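Local coordinates for protein Alpha/beta hydrolase (Xanthomonas campestris pv. campestris, PDB 2QJW) that is a putative hydrolase of the alpha/beta superfamily, whose substrate is unknown and which probably works through a serine nucleophile, at residues G16-K21 against H36-F41; P105-G110 against A136-W141; S123-W128 against R148-D153. All blocks are in the same frame, centred on the assembly; numbering follows the deposited sequence. Where two conformers were deposited one is given.

Contact 1: residues G16-K21 against H36-F41; sequences GPDALK and HERPDF
Pro17 lays its ring against the chain at 38-40. Pro17 CB touches the backbone O of Arg38 at 3.4 Å. Further round the ring, CG and CD meet the carboxylate of Asp40, with Pro17 CD 3.8 Å from Asp40 CG. These are van der Waals contacts, and the two side chains meet at a slant. Asp40 comes alongside the proline because its CG is anti to the backbone N (chi1 -170°), while its OD1 is hydrogen-bonded to Thr42 OG1.

Arg38 packs beside Pro17 CB and O. Its aliphatic chain passes the proline carbonyl, with Arg38 CD 3.3 Å from Pro17 O. The chain then bends at chi3, which brings the guanidinium back to the same oxygen. Arg38 NH1 gives Pro17 O a hydrogen bond of 3.3 Å, but the N-H angle of 122° makes it weak. Asp18 OD1 lies 4.1 Å from Arg38 NH1, too far for a salt bridge. The carboxylate and guanidinium planes are 73° apart and no N-H points at that oxygen. Any direct attraction between them is probably electrostatic; a water also links the two groups. This water sits at the guanidinium edge, in its plane, and accepts from Arg38 NH1 at 3.0 Å. It gives a weak hydrogen bond to Asp18 OD1.

Pro17 and Asp18 are the middle residues of a type I turn from Gly16 to Ala19. Ala19 is the N-cap of helix 20-31. The arginine chain also rests on Thr23 and Ala26 of that helix. The arrangement belongs to the beta-alpha-beta unit of strand 6-10, helix 20-31 and strand 35-37, where the loop entering the helix packs against the loop leaving the second strand, as in the alpha/beta-hydrolase fold.

Contact 2: residues P105-G110 against A136-W141; sequences PPTKMG and ADVIAW
The loop that follows strand 99-103 packs here on helix 135-145, beside the sheet of an alpha/beta-hydrolase fold. Thr107 faces the helix and has the largest share of the contact. Thr107 CG2 lies 3.6 Å from the backbone O of Asp137 and 4.0 Å from Trp141 CB, so the methyl sits against one turn of the helix. Asp137 O is already taken by the helical N-H of Trp141, and the methyl only packs on it. The indole approaches no more closely; its NE1 is hydrogen-bonded to Leu115 O.

Thr107 OG1 takes the other branch, between the backbone N and the carbonyl carbon (chi1 64°). There it passes the Asp137 side chain, 3.7 Å from its CB, and the two side chains cross at about a right angle. A water joins them, 2.8 Å from Thr107 OG1 and giving a hydrogen bond to Asp137 OD2.

Lys108 reaches the same carboxylate from the next position. Its chain is extended beyond CG, which carries Lys108 CE to 3.6 Å from Asp137 OD2. Lys108 NZ stops at 4.1 Å from Asp137 OD2, beyond salt-bridge range. A second water links the two groups through the other oxygen, accepting from Lys108 NZ and donating to Asp137 OD1.

Deeper in, Val138 CG2 comes within 3.5 Å of Pro105 O. The Pro105 ring meets Val138 CG1 more loosely, and both residues also rest on Ile124 and His126 of strand 122-127.

The chemistry thus changes with depth. Inside, apolar packing surrounds the buried Pro105 carbonyl, which has no polar partner in the model. Outside, the polar link is made through waters, each donating to a different Asp137 carboxylate oxygen, and the nearby ammonium probably adds attraction.

Contact 3: residues S123-W128 against R148-D153; sequences SIVHAW and RLLLVD
Ile124 and Leu149 pack side by side on parallel neighbouring strands of the alpha/beta-hydrolase sheet. The strands, 122-127 and 148-152, are connected through helix 135-145 as a beta-alpha-beta crossover. Five backbone hydrogen bonds join them, from Ile124 N to Arg148 O at one end to Trp128 N to Val152 O at the other.

The tight part lies on the face that carries Ile124, His126, Leu149 and Leu151. Ile124 CG2 meets Leu149 CD1 at 3.6 Å. Helix 135-145 covers this face through Val138, Ala142 and Ile139. The His126 ring points into this packing, and its NE2 is hydrogen-bonded to Ile133 O. Leu151 also packs closely on Trp128.

The other face carries Val125, Leu150 and Val152, and it is less enclosed. Leu150 remains partly exposed, and Val125 CG1 only just meets Val152 CG2. Beyond the strand, Asp153 is exposed, and its OD1 makes a weak hydrogen bond to His129.

Strand 148-152 is the outermost of its chain, but Leu149, Leu150 and Leu151 pair antiparallel with a strand of the second subunit, so the sheet continues through the dimer. Trp128 NE1 donates to Ala147 O of that subunit. Leu151 lies across the same indole: its CB sits over one face in a CH-pi contact, 3.9 Å from the centroid of the Trp128 five-membered ring, while Leu151 CD1 touches Trp128 CH2 at 3.7 Å.

Overall arrangement
Contact 3 is the buried one, contact 2 is partly buried and contact 1 lies at the surface. Contacts 1 and 3 reach opposite edges of the same sheet, with centres about 21 Å apart, and each joins parts of a beta-alpha-beta unit. The helix of contact 2, 135-145, connects the two strands of contact 3, and the two contacts touch directly, for example where Trp141 packs on Ile124. Chemistry follows place. Contact 3 combines regular backbone bonds with apolar packing and extends to the second subunit. Contact 1 packs loop on loop with one weak direct bond. Contact 2 packs a loop on a helix. Both also use water between polar side chains.

Contact 1: residues G16-K21 against H36-F41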
loop_
_atom_site.group_PDB
_atom_site.type_symbol
_atom_site.label_atom_id
_atom_site.label_comp_id
_atom_site.label_asym_id
_atom_site.label_seq_id
_atom_site.Cartn_x
_atom_site.Cartn_y
_atom_site.Cartn_z
ATOM N N GLY A 16 -3.024 -12.397 21.752
ATOM C CA GLY A 16 -2.411 -13.691 22.039
ATOM C C GLY A 16 -2.091 -14.303 20.707
ATOM O O GLY A 16 -2.407 -13.735 19.678
ATOM N N PRO A 17 -1.450 -15.473 20.721
ATOM C CA PRO A 17 -1.029 -16.107 19.458
ATOM C C PRO A 17 -2.159 -16.580 18.522
ATOM O O PRO A 17 -1.909 -16.864 17.354
ATOM C CB PRO A 17 -0.199 -17.302 19.941
ATOM C CG PRO A 17 -0.726 -17.547 21.338
ATOM C CD PRO A 17 -0.999 -16.218 21.892
ATOM N N ASP A 18 -3.402 -16.618 19.018
ATOM C CA ASP A 18 -4.544 -17.021 18.199
ATOM C C ASP A 18 -5.394 -15.861 17.721
ATOM O O ASP A 18 -6.430 -16.078 17.131
ATOM C CB ASP A 18 -5.387 -18.034 18.983
ATOM C CG ASP A 18 -4.599 -19.272 19.334
ATOM O OD1 ASP A 18 -3.831 -19.746 18.470
ATOM O OD2 ASP A 18 -4.746 -19.768 20.473
ATOM N N ALA A 19 -4.917 -14.654 17.929
ATOM C CA ALA A 19 -5.585 -13.447 17.506
ATOM C C ALA A 19 -5.727 -13.440 15.982
ATOM O O ALA A 19 -4.930 -14.034 15.212
ATOM C CB ALA A 19 -4.832 -12.271 17.968
ATOM N N LEU A 20 -6.743 -12.729 15.543
ATOM C CA LEU A 20 -7.090 -12.676 14.140
ATOM C C LEU A 20 -5.966 -12.312 13.180
ATOM O O LEU A 20 -5.745 -13.031 12.203
ATOM C CB LEU A 20 -8.206 -11.633 13.963
ATOM N N LYS A 21 -5.248 -11.223 13.435
ATOM C CA LYS A 21 -4.294 -10.768 12.410
ATOM C C LYS A 21 -3.058 -11.679 12.311
ATOM O O LYS A 21 -2.643 -11.985 11.203
ATOM C CB LYS A 21 -3.900 -9.293 12.562
ATOM C CG LYS A 21 -5.099 -8.385 12.323
ATOM C CD LYS A 21 -4.755 -6.941 12.154
ATOM C CE LYS A 21 -4.154 -6.371 13.410
ATOM N NZ LYS A 21 -5.025 -6.339 14.587
ATOM N N HIS A 36 6.352 -21.237 9.945
ATOM C CA HIS A 36 5.876 -20.109 10.770
ATOM C C HIS A 36 5.600 -20.515 12.184
ATOM O O HIS A 36 5.344 -21.694 12.472
ATOM C CB HIS A 36 4.641 -19.499 10.149
ATOM C CG HIS A 36 3.590 -20.496 9.831
ATOM N ND1 HIS A 36 2.606 -20.822 10.724
ATOM C CD2 HIS A 36 3.414 -21.269 8.740
ATOM C CE1 HIS A 36 1.841 -21.759 10.188
ATOM N NE2 HIS A 36 2.305 -22.054 8.981
ATOM N N GLU A 37 5.684 -19.523 13.073
ATOM C CA GLU A 37 5.327 -19.699 14.464
ATOM C C GLU A 37 4.806 -18.381 15.013
ATOM O O GLU A 37 5.184 -17.325 14.559
ATOM C CB GLU A 37 6.477 -20.203 15.332
ATOM C CG GLU A 37 7.575 -19.236 15.580
ATOM C CD GLU A 37 8.770 -19.823 16.306
ATOM O OE1 GLU A 37 8.650 -20.091 17.529
ATOM O OE2 GLU A 37 9.860 -19.965 15.680
ATOM N N ARG A 38 3.927 -18.489 16.022
ATOM C CA ARG A 38 3.297 -17.368 16.699
ATOM C C ARG A 38 3.596 -17.497 18.194
ATOM O O ARG A 38 2.873 -18.238 18.906
ATOM C CB ARG A 38 1.809 -17.411 16.443
ATOM C CG ARG A 38 1.455 -16.966 15.029
ATOM C CD ARG A 38 -0.010 -17.341 14.732
ATOM N NE ARG A 38 -0.103 -18.744 14.481
ATOM C CZ ARG A 38 -1.243 -19.420 14.453
ATOM N NH1 ARG A 38 -2.414 -18.826 14.692
ATOM N NH2 ARG A 38 -1.207 -20.714 14.195
ATOM N N PRO A 39 4.683 -16.869 18.647
ATOM C CA PRO A 39 5.023 -17.042 20.060
ATOM C C PRO A 39 3.962 -16.419 20.991
ATOM O O PRO A 39 3.337 -15.436 20.636
ATOM C CB PRO A 39 6.338 -16.325 20.203
ATOM C CG PRO A 39 6.934 -16.306 18.759
ATOM C CD PRO A 39 5.719 -16.111 17.915
ATOM N N ASP A 40 3.855 -16.975 22.168
ATOM C CA ASP A 40 2.900 -16.486 23.163
ATOM C C ASP A 40 3.623 -15.569 24.104
ATOM O O ASP A 40 4.572 -15.947 24.796
ATOM C CB ASP A 40 2.364 -17.692 23.902
ATOM C CG ASP A 40 1.183 -17.327 24.783
ATOM O OD1 ASP A 40 1.114 -16.162 25.232
ATOM O OD2 ASP A 40 0.271 -18.168 24.945
ATOM N N PHE A 41 3.215 -14.306 24.110
ATOM C CA PHE A 41 3.763 -13.326 25.000
ATOM C C PHE A 41 2.753 -12.898 26.090
ATOM O O PHE A 41 3.003 -11.864 26.740
ATOM C CB PHE A 41 4.175 -12.073 24.222
ATOM C CG PHE A 41 5.120 -12.331 23.085
ATOM C CD1 PHE A 41 6.483 -12.478 23.312
ATOM C CD2 PHE A 41 4.653 -12.325 21.749
ATOM C CE1 PHE A 41 7.385 -12.638 22.255
ATOM C CE2 PHE A 41 5.525 -12.550 20.719
ATOM C CZ PHE A 41 6.898 -12.696 20.965
HETATM O O HOH W 1 -5.205 -19.597 15.463
#

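Contact 2: residues P105-G110 against A136-W141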
loop_
_atom_site.group_PDB
_atom_site.type_symbol
_atom_site.label_atom_id
_atom_site.label_comp_id
_atom_site.label_asym_id
_atom_site.label_seq_id
_atom_site.Cartn_x
_atom_site.Cartn_y
_atom_site.Cartn_z
ATOM N N PRO A 105 2.679 -0.168 13.621
ATOM C CA PRO A 105 3.835 -0.088 14.518
ATOM C C PRO A 105 3.853 1.191 15.353
ATOM O O PRO A 105 3.704 2.247 14.787
ATOM C CB PRO A 105 5.022 -0.109 13.531
ATOM C CG PRO A 105 4.548 0.524 12.346
ATOM C CD PRO A 105 3.086 0.093 12.224
ATOM N N PRO A 106 4.053 1.072 16.659
ATOM C CA PRO A 106 4.228 2.315 17.418
ATOM C C PRO A 106 5.633 2.857 17.202
ATOM O O PRO A 106 6.610 2.101 17.168
ATOM C CB PRO A 106 4.061 1.875 18.854
ATOM C CG PRO A 106 4.451 0.491 18.875
ATOM C CD PRO A 106 4.147 -0.126 17.494
ATOM N N THR A 107 5.774 4.164 17.071
ATOM C CA THR A 107 7.064 4.774 16.863
ATOM C C THR A 107 7.693 5.168 18.213
ATOM O O THR A 107 8.883 5.325 18.257
ATOM C CB THR A 107 7.006 5.973 15.926
ATOM O OG1 THR A 107 6.205 7.006 16.548
ATOM C CG2 THR A 107 6.384 5.574 14.575
ATOM N N LYS A 108 6.884 5.319 19.265
ATOM C CA LYS A 108 7.354 5.722 20.580
ATOM C C LYS A 108 6.975 4.647 21.585
ATOM O O LYS A 108 5.914 4.028 21.453
ATOM C CB LYS A 108 6.659 7.018 20.959
ATOM C CG LYS A 108 6.789 8.183 19.964
ATOM C CD LYS A 108 5.850 9.351 20.342
ATOM C CE LYS A 108 5.764 10.389 19.222
ATOM N NZ LYS A 108 5.228 11.689 19.705
HETATM N N MSE A 109 7.807 4.449 22.603
HETATM C CA MSE A 109 7.574 3.410 23.597
HETATM C C MSE A 109 8.030 3.916 24.967
HETATM O O MSE A 109 8.916 3.324 25.568
HETATM C CB MSE A 109 8.312 2.133 23.158
HETATM C CG MSE A 109 8.075 0.834 23.982
HETATM SE SE MSE A 109 6.287 0.200 24.032
HETATM C CE MSE A 109 5.941 -0.062 22.154
ATOM N N GLY A 110 7.466 5.059 25.375
ATOM C CA GLY A 110 7.721 5.668 26.681
ATOM C C GLY A 110 9.202 5.776 26.939
ATOM O O GLY A 110 9.951 6.317 26.114
ATOM N N ALA A 136 0.677 10.270 10.962
ATOM C CA ALA A 136 1.797 11.108 10.613
ATOM C C ALA A 136 3.107 10.596 11.191
ATOM O O ALA A 136 4.156 10.703 10.551
ATOM C CB ALA A 136 1.563 12.580 11.058
ATOM N N ASP A 137 3.039 9.973 12.354
ATOM C CA ASP A 137 4.232 9.478 13.036
ATOM C C ASP A 137 4.810 8.307 12.243
ATOM O O ASP A 137 6.034 8.211 12.079
ATOM C CB ASP A 137 3.933 9.074 14.484
ATOM C CG ASP A 137 3.649 10.276 15.406
ATOM O OD1 ASP A 137 3.799 11.430 14.964
ATOM O OD2 ASP A 137 3.337 9.976 16.553
ATOM N N VAL A 138 3.932 7.406 11.777
ATOM C CA VAL A 138 4.376 6.242 10.963
ATOM C C VAL A 138 4.771 6.660 9.567
ATOM O O VAL A 138 5.795 6.211 9.023
ATOM C CB VAL A 138 3.266 5.200 10.945
ATOM C CG1 VAL A 138 3.600 4.020 9.977
ATOM C CG2 VAL A 138 3.031 4.654 12.347
ATOM N N ILE A 139 4.066 7.618 8.974
ATOM C CA ILE A 139 4.437 8.180 7.709
ATOM C C ILE A 139 5.860 8.756 7.819
ATOM O O ILE A 139 6.733 8.482 6.975
ATOM C CB ILE A 139 3.444 9.290 7.250
ATOM C CG1 ILE A 139 2.121 8.583 6.863
ATOM C CG2 ILE A 139 4.083 10.148 6.133
ATOM C CD1 ILE A 139 0.875 9.528 6.902
ATOM N N ALA A 140 6.178 9.520 8.886
ATOM C CA ALA A 140 7.533 10.105 9.007
ATOM C C ALA A 140 8.613 9.016 9.172
ATOM O O ALA A 140 9.696 9.107 8.618
ATOM C CB ALA A 140 7.607 11.143 10.132
ATOM N N TRP A 141 8.325 7.998 9.968
ATOM C CA TRP A 141 9.273 6.929 10.216
ATOM C C TRP A 141 9.528 6.175 8.940
ATOM O O TRP A 141 10.695 5.893 8.569
ATOM C CB TRP A 141 8.677 5.984 11.272
ATOM C CG TRP A 141 9.602 4.951 11.834
ATOM C CD1 TRP A 141 10.461 5.106 12.863
ATOM C CD2 TRP A 141 9.884 3.661 11.274
ATOM N NE1 TRP A 141 11.220 3.976 13.025
ATOM C CE2 TRP A 141 10.854 3.064 12.069
ATOM C CE3 TRP A 141 9.359 2.920 10.202
ATOM C CZ2 TRP A 141 11.353 1.769 11.802
ATOM C CZ3 TRP A 141 9.841 1.648 9.952
ATOM C CH2 TRP A 141 10.801 1.080 10.747
HETATM O O HOH W 2 3.561 7.453 17.413
HETATM O O HOH W 3 5.336 13.049 16.973
#

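Contact 3: residues S123-W128 against R148-D153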
loop_
_atom_site.group_PDB
_atom_site.type_symbol
_atom_site.label_atom_id
_atom_site.label_comp_id
_atom_site.label_asym_id
_atom_site.label_seq_id
_atom_site.Cartn_x
_atom_site.Cartn_y
_atom_site.Cartn_z
ATOM N N SER A 123 7.879 -3.546 5.059
ATOM C CA SER A 123 6.544 -3.275 4.547
ATOM C C SER A 123 5.643 -3.032 5.744
ATOM O O SER A 123 5.646 -3.828 6.661
ATOM C CB SER A 123 6.057 -4.404 3.685
ATOM O OG SER A 123 4.759 -4.195 3.216
ATOM N N ILE A 124 4.877 -1.940 5.698
ATOM C CA ILE A 124 4.067 -1.477 6.808
ATOM C C ILE A 124 2.641 -1.354 6.329
ATOM O O ILE A 124 2.389 -0.857 5.225
ATOM C CB ILE A 124 4.568 -0.090 7.341
ATOM C CG1 ILE A 124 6.058 -0.119 7.708
ATOM C CG2 ILE A 124 3.695 0.406 8.506
ATOM C CD1 ILE A 124 6.633 1.287 7.811
ATOM N N VAL A 125 1.717 -1.776 7.174
ATOM C CA VAL A 125 0.270 -1.499 7.007
ATOM C C VAL A 125 -0.148 -0.657 8.203
ATOM O O VAL A 125 -0.024 -1.117 9.314
ATOM C CB VAL A 125 -0.633 -2.730 6.857
ATOM C CG1 VAL A 125 -2.102 -2.335 6.675
ATOM C CG2 VAL A 125 -0.129 -3.537 5.669
ATOM N N HIS A 126 -0.612 0.588 7.945
ATOM C CA HIS A 126 -1.112 1.424 9.037
ATOM C C HIS A 126 -2.465 1.976 8.725
ATOM O O HIS A 126 -2.923 2.039 7.596
ATOM C CB HIS A 126 -0.141 2.551 9.292
ATOM C CG HIS A 126 -0.294 3.166 10.623
ATOM N ND1 HIS A 126 -0.023 2.468 11.766
ATOM C CD2 HIS A 126 -0.677 4.409 10.995
ATOM C CE1 HIS A 126 -0.275 3.260 12.805
ATOM N NE2 HIS A 126 -0.687 4.429 12.352
ATOM N N ALA A 127 -3.164 2.306 9.812
ATOM C CA ALA A 127 -4.545 2.850 9.766
ATOM C C ALA A 127 -4.544 4.368 9.718
ATOM O O ALA A 127 -3.972 5.003 10.616
ATOM C CB ALA A 127 -5.279 2.363 11.001
ATOM N N TRP A 128 -5.228 4.953 8.735
ATOM C CA TRP A 128 -5.377 6.380 8.686
ATOM C C TRP A 128 -5.929 6.917 10.014
ATOM O O TRP A 128 -5.515 8.044 10.388
ATOM C CB TRP A 128 -6.379 6.777 7.594
ATOM C CG TRP A 128 -5.856 6.867 6.215
ATOM C CD1 TRP A 128 -6.316 6.207 5.140
ATOM C CD2 TRP A 128 -4.795 7.703 5.744
ATOM N NE1 TRP A 128 -5.599 6.544 4.022
ATOM C CE2 TRP A 128 -4.678 7.487 4.355
ATOM C CE3 TRP A 128 -3.954 8.663 6.348
ATOM C CZ2 TRP A 128 -3.775 8.136 3.599
ATOM C CZ3 TRP A 128 -3.049 9.329 5.548
ATOM C CH2 TRP A 128 -2.968 9.058 4.198
ATOM N N ARG A 148 8.108 0.610 2.375
ATOM C CA ARG A 148 6.812 0.491 1.718
ATOM C C ARG A 148 5.766 0.724 2.809
ATOM O O ARG A 148 5.838 0.141 3.877
ATOM C CB ARG A 148 6.589 -0.820 0.980
ATOM C CG ARG A 148 5.311 -0.869 0.146
ATOM C CD ARG A 148 5.226 -2.081 -0.715
ATOM N NE ARG A 148 6.325 -2.061 -1.667
ATOM C CZ ARG A 148 6.504 -2.935 -2.650
ATOM N NH1 ARG A 148 5.650 -3.920 -2.864
ATOM N NH2 ARG A 148 7.608 -2.852 -3.384
ATOM N N LEU A 149 4.778 1.543 2.463
ATOM C CA LEU A 149 3.716 1.930 3.412
ATOM C C LEU A 149 2.380 1.888 2.740
ATOM O O LEU A 149 2.168 2.548 1.747
ATOM C CB LEU A 149 3.951 3.314 3.972
ATOM C CG LEU A 149 2.910 3.867 4.963
ATOM C CD1 LEU A 149 2.689 2.990 6.156
ATOM C CD2 LEU A 149 3.395 5.266 5.428
ATOM N N LEU A 150 1.479 1.117 3.336
ATOM C CA LEU A 150 0.050 1.032 2.936
ATOM C C LEU A 150 -0.816 1.590 4.035
ATOM O O LEU A 150 -0.713 1.133 5.166
ATOM C CB LEU A 150 -0.393 -0.413 2.665
ATOM C CG LEU A 150 -1.831 -0.630 2.259
ATOM C CD1 LEU A 150 -2.000 -0.064 0.858
ATOM C CD2 LEU A 150 -2.198 -2.116 2.279
ATOM N N LEU A 151 -1.537 2.639 3.681
ATOM C CA LEU A 151 -2.478 3.324 4.579
ATOM C C LEU A 151 -3.864 2.936 4.136
ATOM O O LEU A 151 -4.251 3.144 2.991
ATOM C CB LEU A 151 -2.230 4.853 4.548
ATOM C CG LEU A 151 -0.899 5.285 5.161
ATOM C CD1 LEU A 151 -0.320 6.455 4.434
ATOM C CD2 LEU A 151 -1.114 5.539 6.655
ATOM N N VAL A 152 -4.628 2.500 5.122
ATOM C CA VAL A 152 -6.007 2.049 4.907
ATOM C C VAL A 152 -7.006 2.787 5.794
ATOM O O VAL A 152 -6.652 3.325 6.848
ATOM C CB VAL A 152 -6.172 0.525 5.138
ATOM C CG1 VAL A 152 -5.284 -0.290 4.189
ATOM C CG2 VAL A 152 -5.823 0.129 6.564
ATOM N N ASP A 153 -8.227 2.839 5.302
ATOM C CA ASP A 153 -9.334 3.512 6.015
ATOM C C ASP A 153 -9.847 2.673 7.138
ATOM O O ASP A 153 -10.781 1.887 6.949
ATOM C CB ASP A 153 -10.425 3.830 5.011
ATOM C CG ASP A 153 -11.615 4.560 5.646
ATOM O OD1 ASP A 153 -11.421 5.042 6.775
ATOM O OD2 ASP A 153 -12.640 4.687 4.939
#